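Local coordinates for flagellar brake protein YcgR (Klebsiella pneumoniae, PDB 5KEC), which probably activates transcription of type 3 fimbriae genes by binding DNA in response to the second messenger c-di-GMP, at residues B[9-20]-B[99-107]; B[30-38]-B[108-116]. One frame throughout, in Å; residues are numbered along the deposited sequence.

In the fold
From the N terminus, strand 9-10 and helix 13-25 lead into strands 29-34 and 37-46, so the first segments of both contacts precede both second segments. Contact 1 closes its loop when residues 99-107 return, 79 residues on, to pair with strand 9-10 and pack against helix 13-25. Contact 2 closes at 108-116, 70 residues beyond the hairpin 30-38. The segments alternate along the chain, so the two loops cross. Both contacts reach the same antiparallel sheet, their centres about 19 Å apart. Contact 1 joins the N-terminal strand and helix to strand 104-107 of this sheet; contact 2 holds the arginine-rich linker that leads to the second sheet, which starts at strand 117-118.

Contact 1 of 2, residues B[9-20]-B[99-107]; sequences IKTSKYEIIAIF and SLPECLQVV
L100 reaches helix 13-20 with both methyls. CD1 lies 3.6 Å from I17 CG1, while CD2 sits over one face of the F20 ring, 14° off the ring normal, in a CH-pi contact offset toward the rim. P101 follows on the same ring, its CD 3.6 Å from F20 CZ. The backbone O of E102 accepts from a water that also donates to T11 O, bridging the two segments. C103 lays its SG beside I9 CG2 and T11 CG2. L104 joins sheet and helix. Its backbone N gives a bond of 2.9 Å to K10 O, and its O takes one of 2.8 Å from K10 N, both nearly straight. With CG anti to its own carbonyl carbon (chi1 -64°), the side chain turns to the helix: CD1 is 3.6 Å from I16 CG1 and meets I19 CD1 tip to tip, while CD2 stands at the F20 ring edge. Q105 lies on the other face of the sheet, its CB, CG and amide OE1 against I9 CD1, OE1 being nearest at 3.1 Å. V106 closes the contact, its CG2 4.2 Å from K10 CE. The two strands thus make an antiparallel edge pair, K10-L104 hydrogen-bonded and I9-Q105 non-hydrogen-bonded, and the following helix covers L104's face of the sheet in the YcgR-like domain.

Contact 2 of 2, residues B[30-38]-B[108-116]; sequences IEIFFNNTS and QRRRDPRFR
E31 OE2 is gripped by two donors: R110 NH2 across the contact at 2.7 Å, on the syn side, and S38 OG at 2.6 Å, on the anti lone pair. R110 meets the carboxylate end-on, since its NH1 also bonds E31 OE1 at 2.9 Å; the planes are 46° apart, so the pair is twisted rather than flat. This belongs to a salt-bridge network of E31, R110, D112 and R114 between a beta hairpin, whose type II' turn runs from F34 to T37, and the arginine-rich linker. R110 and R114 bind c-di-GMP in this protein, and H70, another ligand-binding residue, is hydrogen-bonded through NE2 to E31 OE1; here, without ligand, carboxylates hold both arginines. D112 OD2 accepts from R110 NH2 and R114 NH2. Its OD1 takes R114 NE on the syn lone pair and R114 N on the anti one, the latter an Asx turn. D112 OD1 lies only 2° out of the R114 guanidinium plane, which indicates a flat, side-on grip by NE and NH2 likely to fix that group's rotation. P113 packs on one face of the F33 ring in a CH-pi contact, CD 3.7 Å from the centroid and 4° off the normal, while R110 NH2 lies at the ring edge. On the hairpin side, R114 NH1 gives a weak bond of 3.3 Å to N36 O, and S38 CB rests over one face of the R114 guanidinium, 3.4 Å from CZ.

Contact 1 of 2, residues B[9-20]-B[99-107]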
loop_
_atom_site.group_PDB
_atom_site.type_symbol
_atom_site.label_atom_id
_atom_site.label_comp_id
_atom_site.label_asym_id
_atom_site.label_seq_id
_atom_site.Cartn_x
_atom_site.Cartn_y
_atom_site.Cartn_z
ATOM N N ILE B 9 16.210 -8.774 9.529
ATOM C CA ILE B 9 14.946 -9.505 9.469
ATOM C C ILE B 9 14.734 -10.271 10.766
ATOM O O ILE B 9 15.560 -11.101 11.148
ATOM C CB ILE B 9 14.928 -10.511 8.304
ATOM C CG1 ILE B 9 15.136 -9.795 6.975
ATOM C CG2 ILE B 9 13.615 -11.288 8.273
ATOM C CD1 ILE B 9 13.935 -8.992 6.528
ATOM N N LYS B 10 13.631 -9.981 11.448
ATOM C CA LYS B 10 13.315 -10.625 12.722
ATOM C C LYS B 10 12.086 -11.520 12.579
ATOM O O LYS B 10 11.016 -11.062 12.164
ATOM C CB LYS B 10 13.043 -9.575 13.802
ATOM C CG LYS B 10 13.930 -8.341 13.741
ATOM C CD LYS B 10 15.371 -8.663 14.074
ATOM C CE LYS B 10 16.136 -7.393 14.438
ATOM N NZ LYS B 10 17.524 -7.700 14.869
ATOM N N THR B 11 12.235 -12.793 12.936
ATOM C CA THR B 11 11.125 -13.742 12.868
ATOM C C THR B 11 10.877 -14.444 14.195
ATOM O O THR B 11 9.921 -15.200 14.336
ATOM C CB THR B 11 11.356 -14.819 11.794
ATOM O OG1 THR B 11 12.647 -15.413 11.985
ATOM C CG2 THR B 11 11.280 -14.210 10.403
ATOM N N SER B 12 11.744 -14.211 15.169
ATOM C CA SER B 12 11.525 -14.791 16.485
ATOM C C SER B 12 10.382 -14.069 17.176
ATOM O O SER B 12 10.430 -12.854 17.378
ATOM C CB SER B 12 12.782 -14.699 17.349
ATOM O OG SER B 12 12.460 -14.965 18.705
ATOM N N LYS B 13 9.356 -14.826 17.537
ATOM C CA LYS B 13 8.217 -14.284 18.258
ATOM C C LYS B 13 8.656 -13.543 19.522
ATOM O O LYS B 13 8.124 -12.484 19.846
ATOM C CB LYS B 13 7.256 -15.413 18.626
ATOM C CG LYS B 13 6.046 -14.977 19.432
ATOM C CD LYS B 13 5.622 -16.085 20.385
ATOM C CE LYS B 13 5.492 -17.422 19.659
ATOM N NZ LYS B 13 5.374 -18.581 20.594
ATOM N N TYR B 14 9.628 -14.103 20.237
ATOM C CA TYR B 14 10.059 -13.510 21.498
ATOM C C TYR B 14 10.767 -12.179 21.275
ATOM O O TYR B 14 10.534 -11.213 22.005
ATOM C CB TYR B 14 10.947 -14.477 22.284
ATOM C CG TYR B 14 10.275 -15.798 22.576
ATOM C CD1 TYR B 14 9.365 -15.921 23.616
ATOM C CD2 TYR B 14 10.543 -16.923 21.802
ATOM C CE1 TYR B 14 8.743 -17.128 23.885
ATOM C CE2 TYR B 14 9.926 -18.136 22.063
ATOM C CZ TYR B 14 9.027 -18.232 23.105
ATOM O OH TYR B 14 8.411 -19.436 23.366
ATOM N N GLU B 15 11.635 -12.122 20.272
ATOM C CA GLU B 15 12.300 -10.866 19.957
ATOM C C GLU B 15 11.270 -9.827 19.514
ATOM O O GLU B 15 11.331 -8.672 19.926
ATOM C CB GLU B 15 13.358 -11.057 18.873
ATOM C CG GLU B 15 14.221 -9.822 18.661
ATOM C CD GLU B 15 15.247 -10.000 17.562
ATOM O OE1 GLU B 15 15.223 -11.059 16.898
ATOM O OE2 GLU B 15 16.076 -9.080 17.362
ATOM N N ILE B 16 10.311 -10.242 18.690
ATOM C CA ILE B 16 9.311 -9.308 18.171
ATOM C C ILE B 16 8.476 -8.707 19.299
ATOM O O ILE B 16 8.254 -7.488 19.340
ATOM C CB ILE B 16 8.397 -9.961 17.121
ATOM C CG1 ILE B 16 9.150 -10.125 15.800
ATOM C CG2 ILE B 16 7.144 -9.115 16.907
ATOM C CD1 ILE B 16 8.577 -11.238 14.910
ATOM N N ILE B 17 8.022 -9.561 20.212
ATOM C CA ILE B 17 7.293 -9.087 21.381
ATOM C C ILE B 17 8.172 -8.124 22.169
ATOM O O ILE B 17 7.743 -7.024 22.511
ATOM C CB ILE B 17 6.828 -10.247 22.282
ATOM C CG1 ILE B 17 5.805 -11.106 21.546
ATOM C CG2 ILE B 17 6.218 -9.716 23.565
ATOM C CD1 ILE B 17 5.359 -12.346 22.326
ATOM N N ALA B 18 9.411 -8.536 22.436
ATOM C CA ALA B 18 10.366 -7.709 23.166
ATOM C C ALA B 18 10.569 -6.341 22.515
ATOM O O ALA B 18 10.684 -5.330 23.210
ATOM C CB ALA B 18 11.700 -8.431 23.300
ATOM N N ILE B 19 10.622 -6.315 21.182
ATOM C CA ILE B 19 10.821 -5.062 20.456
ATOM C C ILE B 19 9.607 -4.148 20.577
ATOM O O ILE B 19 9.747 -2.935 20.785
ATOM C CB ILE B 19 11.148 -5.301 18.966
ATOM C CG1 ILE B 19 12.603 -5.756 18.809
ATOM C CG2 ILE B 19 10.906 -4.035 18.152
ATOM C CD1 ILE B 19 12.910 -6.367 17.441
ATOM N N PHE B 20 8.415 -4.722 20.466
ATOM C CA PHE B 20 7.204 -3.917 20.597
ATOM C C PHE B 20 7.085 -3.298 21.990
ATOM O O PHE B 20 6.777 -2.110 22.124
ATOM C CB PHE B 20 5.952 -4.722 20.225
ATOM C CG PHE B 20 5.587 -4.616 18.773
ATOM C CD1 PHE B 20 6.359 -5.234 17.804
ATOM C CD2 PHE B 20 4.474 -3.888 18.374
ATOM C CE1 PHE B 20 6.033 -5.126 16.464
ATOM C CE2 PHE B 20 4.143 -3.773 17.035
ATOM C CZ PHE B 20 4.921 -4.395 16.077
ATOM N N SER B 99 -2.904 -8.005 15.168
ATOM C CA SER B 99 -2.072 -9.147 15.515
ATOM C C SER B 99 -0.614 -8.733 15.420
ATOM O O SER B 99 -0.241 -7.981 14.524
ATOM C CB SER B 99 -2.335 -10.327 14.578
ATOM O OG SER B 99 -3.497 -11.037 14.968
ATOM N N LEU B 100 0.211 -9.211 16.343
ATOM C CA LEU B 100 1.634 -8.930 16.258
ATOM C C LEU B 100 2.148 -9.471 14.939
ATOM O O LEU B 100 1.736 -10.543 14.501
ATOM C CB LEU B 100 2.395 -9.554 17.429
ATOM C CG LEU B 100 2.395 -8.770 18.746
ATOM C CD1 LEU B 100 3.054 -9.584 19.846
ATOM C CD2 LEU B 100 3.094 -7.418 18.584
ATOM N N PRO B 101 3.039 -8.719 14.290
ATOM C CA PRO B 101 3.613 -9.181 13.027
ATOM C C PRO B 101 4.460 -10.415 13.284
ATOM O O PRO B 101 4.979 -10.589 14.389
ATOM C CB PRO B 101 4.502 -8.010 12.603
ATOM C CG PRO B 101 4.871 -7.341 13.893
ATOM C CD PRO B 101 3.652 -7.461 14.754
ATOM N N GLU B 102 4.596 -11.262 12.274
ATOM C CA GLU B 102 5.367 -12.487 12.411
ATOM C C GLU B 102 6.706 -12.282 11.730
ATOM O O GLU B 102 7.585 -13.133 11.786
ATOM C CB GLU B 102 4.610 -13.662 11.793
ATOM C CG GLU B 102 3.312 -13.990 12.512
ATOM C CD GLU B 102 2.404 -14.896 11.702
ATOM O OE1 GLU B 102 2.292 -14.686 10.476
ATOM O OE2 GLU B 102 1.806 -15.821 12.293
ATOM N N CYS B 103 6.849 -11.134 11.084
ATOM C CA CYS B 103 8.109 -10.765 10.465
ATOM C C CYS B 103 8.327 -9.258 10.542
ATOM O O CYS B 103 7.419 -8.472 10.272
ATOM C CB CYS B 103 8.156 -11.235 9.011
ATOM S SG CYS B 103 9.829 -11.356 8.340
ATOM N N LEU B 104 9.535 -8.868 10.928
ATOM C CA LEU B 104 9.923 -7.471 10.964
ATOM C C LEU B 104 11.130 -7.290 10.070
ATOM O O LEU B 104 12.007 -8.154 10.018
ATOM C CB LEU B 104 10.305 -7.043 12.383
ATOM C CG LEU B 104 9.232 -7.073 13.469
ATOM C CD1 LEU B 104 9.845 -6.726 14.812
ATOM C CD2 LEU B 104 8.115 -6.110 13.120
ATOM N N GLN B 105 11.173 -6.166 9.367
ATOM C CA GLN B 105 12.360 -5.808 8.609
ATOM C C GLN B 105 12.852 -4.417 8.999
ATOM O O GLN B 105 12.144 -3.424 8.844
ATOM C CB GLN B 105 12.101 -5.894 7.108
ATOM C CG GLN B 105 13.279 -5.446 6.266
ATOM C CD GLN B 105 13.125 -5.830 4.812
ATOM O OE1 GLN B 105 12.741 -6.955 4.496
ATOM N NE2 GLN B 105 13.416 -4.894 3.916
ATOM N N VAL B 106 14.069 -4.358 9.525
ATOM C CA VAL B 106 14.668 -3.093 9.895
ATOM C C VAL B 106 15.305 -2.469 8.667
ATOM O O VAL B 106 16.266 -3.002 8.112
ATOM C CB VAL B 106 15.727 -3.267 10.989
ATOM C CG1 VAL B 106 16.305 -1.914 11.382
ATOM C CG2 VAL B 106 15.122 -3.961 12.196
ATOM N N VAL B 107 14.748 -1.344 8.238
ATOM C CA VAL B 107 15.265 -0.620 7.092
ATOM C C VAL B 107 15.713 0.768 7.525
ATOM O O VAL B 107 15.196 1.329 8.490
ATOM C CB VAL B 107 14.204 -0.489 5.990
ATOM C CG1 VAL B 107 13.946 -1.838 5.343
ATOM C CG2 VAL B 107 12.915 0.087 6.564
HETATM O O HOH W 1 7.347 -15.378 13.313
#

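Contact 2 of 2, residues B[30-38]-B[108-116]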
loop_
_atom_site.group_PDB
_atom_site.type_symbol
_atom_site.label_atom_id
_atom_site.label_comp_id
_atom_site.label_asym_id
_atom_site.label_seq_id
_atom_site.Cartn_x
_atom_site.Cartn_y
_atom_site.Cartn_z
ATOM N N ILE B 30 4.724 5.446 15.637
ATOM C CA ILE B 30 4.332 4.396 14.709
ATOM C C ILE B 30 3.566 5.039 13.561
ATOM O O ILE B 30 2.654 5.846 13.780
ATOM C CB ILE B 30 3.534 3.262 15.415
ATOM C CG1 ILE B 30 3.209 2.127 14.439
ATOM C CG2 ILE B 30 2.274 3.796 16.100
ATOM C CD1 ILE B 30 2.659 0.890 15.123
ATOM N N GLU B 31 3.976 4.731 12.335
ATOM C CA GLU B 31 3.292 5.256 11.160
ATOM C C GLU B 31 2.407 4.188 10.525
ATOM O O GLU B 31 2.871 3.094 10.214
ATOM C CB GLU B 31 4.296 5.780 10.137
ATOM C CG GLU B 31 3.657 6.583 9.018
ATOM C CD GLU B 31 4.665 7.417 8.246
ATOM O OE1 GLU B 31 5.883 7.256 8.475
ATOM O OE2 GLU B 31 4.234 8.244 7.414
ATOM N N ILE B 32 1.134 4.520 10.338
ATOM C CA ILE B 32 0.153 3.596 9.779
ATOM C C ILE B 32 -0.274 4.076 8.402
ATOM O O ILE B 32 -0.761 5.200 8.261
ATOM C CB ILE B 32 -1.104 3.540 10.666
ATOM C CG1 ILE B 32 -0.712 3.529 12.147
ATOM C CG2 ILE B 32 -1.980 2.350 10.288
ATOM C CD1 ILE B 32 -1.898 3.608 13.099
ATOM N N PHE B 33 -0.090 3.232 7.390
ATOM C CA PHE B 33 -0.484 3.575 6.029
ATOM C C PHE B 33 -1.749 2.831 5.630
ATOM O O PHE B 33 -1.870 1.631 5.860
ATOM C CB PHE B 33 0.617 3.210 5.027
ATOM C CG PHE B 33 1.917 3.909 5.265
ATOM C CD1 PHE B 33 2.128 5.191 4.782
ATOM C CD2 PHE B 33 2.941 3.279 5.956
ATOM C CE1 PHE B 33 3.333 5.834 4.995
ATOM C CE2 PHE B 33 4.149 3.924 6.171
ATOM C CZ PHE B 33 4.343 5.201 5.691
ATOM N N PHE B 34 -2.695 3.548 5.039
ATOM C CA PHE B 34 -3.817 2.904 4.363
ATOM C C PHE B 34 -4.307 3.777 3.225
ATOM O O PHE B 34 -4.596 4.959 3.419
ATOM C CB PHE B 34 -4.957 2.563 5.330
ATOM C CG PHE B 34 -5.221 3.620 6.361
ATOM C CD1 PHE B 34 -6.245 4.534 6.191
ATOM C CD2 PHE B 34 -4.453 3.693 7.507
ATOM C CE1 PHE B 34 -6.490 5.501 7.137
ATOM C CE2 PHE B 34 -4.694 4.658 8.458
ATOM C CZ PHE B 34 -5.715 5.564 8.272
ATOM N N ASN B 35 -4.369 3.193 2.034
ATOM C CA ASN B 35 -4.828 3.910 0.855
ATOM C C ASN B 35 -3.996 5.165 0.583
ATOM O O ASN B 35 -2.822 5.082 0.228
ATOM C CB ASN B 35 -6.309 4.266 1.010
ATOM C CG ASN B 35 -7.161 3.066 1.400
ATOM O OD1 ASN B 35 -6.898 1.941 0.972
ATOM N ND2 ASN B 35 -8.184 3.302 2.217
ATOM N N ASN B 36 -4.616 6.325 0.770
ATOM C CA ASN B 36 -3.988 7.607 0.485
ATOM C C ASN B 36 -3.316 8.191 1.717
ATOM O O ASN B 36 -2.521 9.134 1.630
ATOM C CB ASN B 36 -5.061 8.587 0.018
ATOM C CG ASN B 36 -4.691 9.281 -1.264
ATOM O OD1 ASN B 36 -3.949 8.735 -2.082
ATOM N ND2 ASN B 36 -5.207 10.494 -1.455
ATOM N N THR B 37 -3.648 7.619 2.866
ATOM C CA THR B 37 -3.431 8.279 4.141
ATOM C C THR B 37 -2.312 7.671 4.971
ATOM O O THR B 37 -2.036 6.477 4.903
ATOM C CB THR B 37 -4.729 8.266 4.971
ATOM O OG1 THR B 37 -5.793 8.836 4.197
ATOM C CG2 THR B 37 -4.561 9.054 6.266
ATOM N N SER B 38 -1.675 8.522 5.763
ATOM C CA SER B 38 -0.665 8.102 6.714
ATOM C C SER B 38 -0.895 8.873 7.996
ATOM O O SER B 38 -1.038 10.096 7.977
ATOM C CB SER B 38 0.731 8.394 6.170
ATOM O OG SER B 38 1.687 8.418 7.209
ATOM N N GLN B 108 16.692 1.313 6.817
ATOM C CA GLN B 108 17.165 2.660 7.094
ATOM C C GLN B 108 16.448 3.629 6.166
ATOM O O GLN B 108 16.441 4.840 6.382
ATOM C CB GLN B 108 18.682 2.729 6.915
ATOM C CG GLN B 108 19.209 1.776 5.853
ATOM C CD GLN B 108 20.649 1.367 6.090
ATOM O OE1 GLN B 108 21.195 1.565 7.177
ATOM N NE2 GLN B 108 21.273 0.787 5.071
ATOM N N ARG B 109 15.819 3.068 5.141
ATOM C CA ARG B 109 15.118 3.848 4.133
ATOM C C ARG B 109 13.611 3.865 4.381
ATOM O O ARG B 109 13.018 2.854 4.767
ATOM C CB ARG B 109 15.415 3.279 2.744
ATOM C CG ARG B 109 14.604 3.897 1.624
ATOM C CD ARG B 109 14.766 3.098 0.342
ATOM N NE ARG B 109 13.826 3.525 -0.689
ATOM C CZ ARG B 109 13.335 2.722 -1.626
ATOM N NH1 ARG B 109 13.691 1.444 -1.658
ATOM N NH2 ARG B 109 12.483 3.194 -2.526
ATOM N N ARG B 110 13.000 5.022 4.156
ATOM C CA ARG B 110 11.558 5.164 4.266
ATOM C C ARG B 110 10.900 4.700 2.972
ATOM O O ARG B 110 11.029 5.350 1.936
ATOM C CB ARG B 110 11.193 6.624 4.537
ATOM C CG ARG B 110 9.705 6.883 4.523
ATOM C CD ARG B 110 9.381 8.360 4.360
ATOM N NE ARG B 110 7.937 8.545 4.317
ATOM C CZ ARG B 110 7.175 8.629 5.400
ATOM N NH1 ARG B 110 7.729 8.557 6.603
ATOM N NH2 ARG B 110 5.864 8.783 5.281
ATOM N N ARG B 111 10.203 3.572 3.022
ATOM C CA ARG B 111 9.577 3.028 1.822
ATOM C C ARG B 111 8.078 3.293 1.817
ATOM O O ARG B 111 7.273 2.383 2.025
ATOM C CB ARG B 111 9.845 1.527 1.697
ATOM C CG ARG B 111 11.295 1.165 1.412
ATOM C CD ARG B 111 11.903 0.396 2.573
ATOM N NE ARG B 111 12.811 -0.654 2.121
ATOM C CZ ARG B 111 12.417 -1.867 1.742
ATOM N NH1 ARG B 111 11.130 -2.184 1.758
ATOM N NH2 ARG B 111 13.310 -2.764 1.345
ATOM N N ASP B 112 7.711 4.543 1.569
ATOM C CA ASP B 112 6.314 4.942 1.599
ATOM C C ASP B 112 5.526 4.227 0.501
ATOM O O ASP B 112 5.744 4.470 -0.685
ATOM C CB ASP B 112 6.205 6.460 1.453
ATOM C CG ASP B 112 4.868 6.996 1.913
ATOM O OD1 ASP B 112 3.826 6.463 1.474
ATOM O OD2 ASP B 112 4.861 7.944 2.728
ATOM N N PRO B 113 4.606 3.334 0.899
ATOM C CA PRO B 113 3.835 2.524 -0.054
ATOM C C PRO B 113 2.826 3.340 -0.862
ATOM O O PRO B 113 2.267 2.826 -1.833
ATOM C CB PRO B 113 3.094 1.536 0.853
ATOM C CG PRO B 113 2.962 2.254 2.151
ATOM C CD PRO B 113 4.234 3.042 2.295
ATOM N N ARG B 114 2.593 4.589 -0.464
ATOM C CA ARG B 114 1.611 5.428 -1.138
ATOM C C ARG B 114 2.166 6.013 -2.436
ATOM O O ARG B 114 1.408 6.480 -3.286
ATOM C CB ARG B 114 1.140 6.552 -0.212
ATOM C CG ARG B 114 0.555 6.079 1.111
ATOM C CD ARG B 114 0.251 7.259 2.026
ATOM N NE ARG B 114 1.459 8.007 2.370
ATOM C CZ ARG B 114 1.458 9.201 2.956
ATOM N NH1 ARG B 114 0.306 9.790 3.261
ATOM N NH2 ARG B 114 2.605 9.813 3.230
ATOM N N PHE B 115 3.485 5.978 -2.594
ATOM C CA PHE B 115 4.128 6.580 -3.759
ATOM C C PHE B 115 4.156 5.638 -4.961
ATOM O O PHE B 115 4.348 4.429 -4.811
ATOM C CB PHE B 115 5.549 7.036 -3.419
ATOM C CG PHE B 115 5.604 8.325 -2.642
ATOM C CD1 PHE B 115 5.763 9.539 -3.295
ATOM C CD2 PHE B 115 5.491 8.323 -1.260
ATOM C CE1 PHE B 115 5.817 10.725 -2.582
ATOM C CE2 PHE B 115 5.545 9.508 -0.543
ATOM C CZ PHE B 115 5.708 10.709 -1.209
ATOM N N ARG B 116 3.967 6.206 -6.150
ATOM C CA ARG B 116 3.994 5.435 -7.390
ATOM C C ARG B 116 4.912 6.097 -8.412
ATOM O O ARG B 116 5.062 7.317 -8.426
ATOM C CB ARG B 116 2.576 5.252 -7.952
ATOM C CG ARG B 116 1.656 4.427 -7.047
ATOM C CD ARG B 116 0.248 4.273 -7.621
ATOM N NE ARG B 116 -0.311 5.553 -8.054
ATOM C CZ ARG B 116 -0.896 6.433 -7.246
ATOM N NH1 ARG B 116 -1.002 6.177 -5.949
ATOM N NH2 ARG B 116 -1.371 7.573 -7.734
#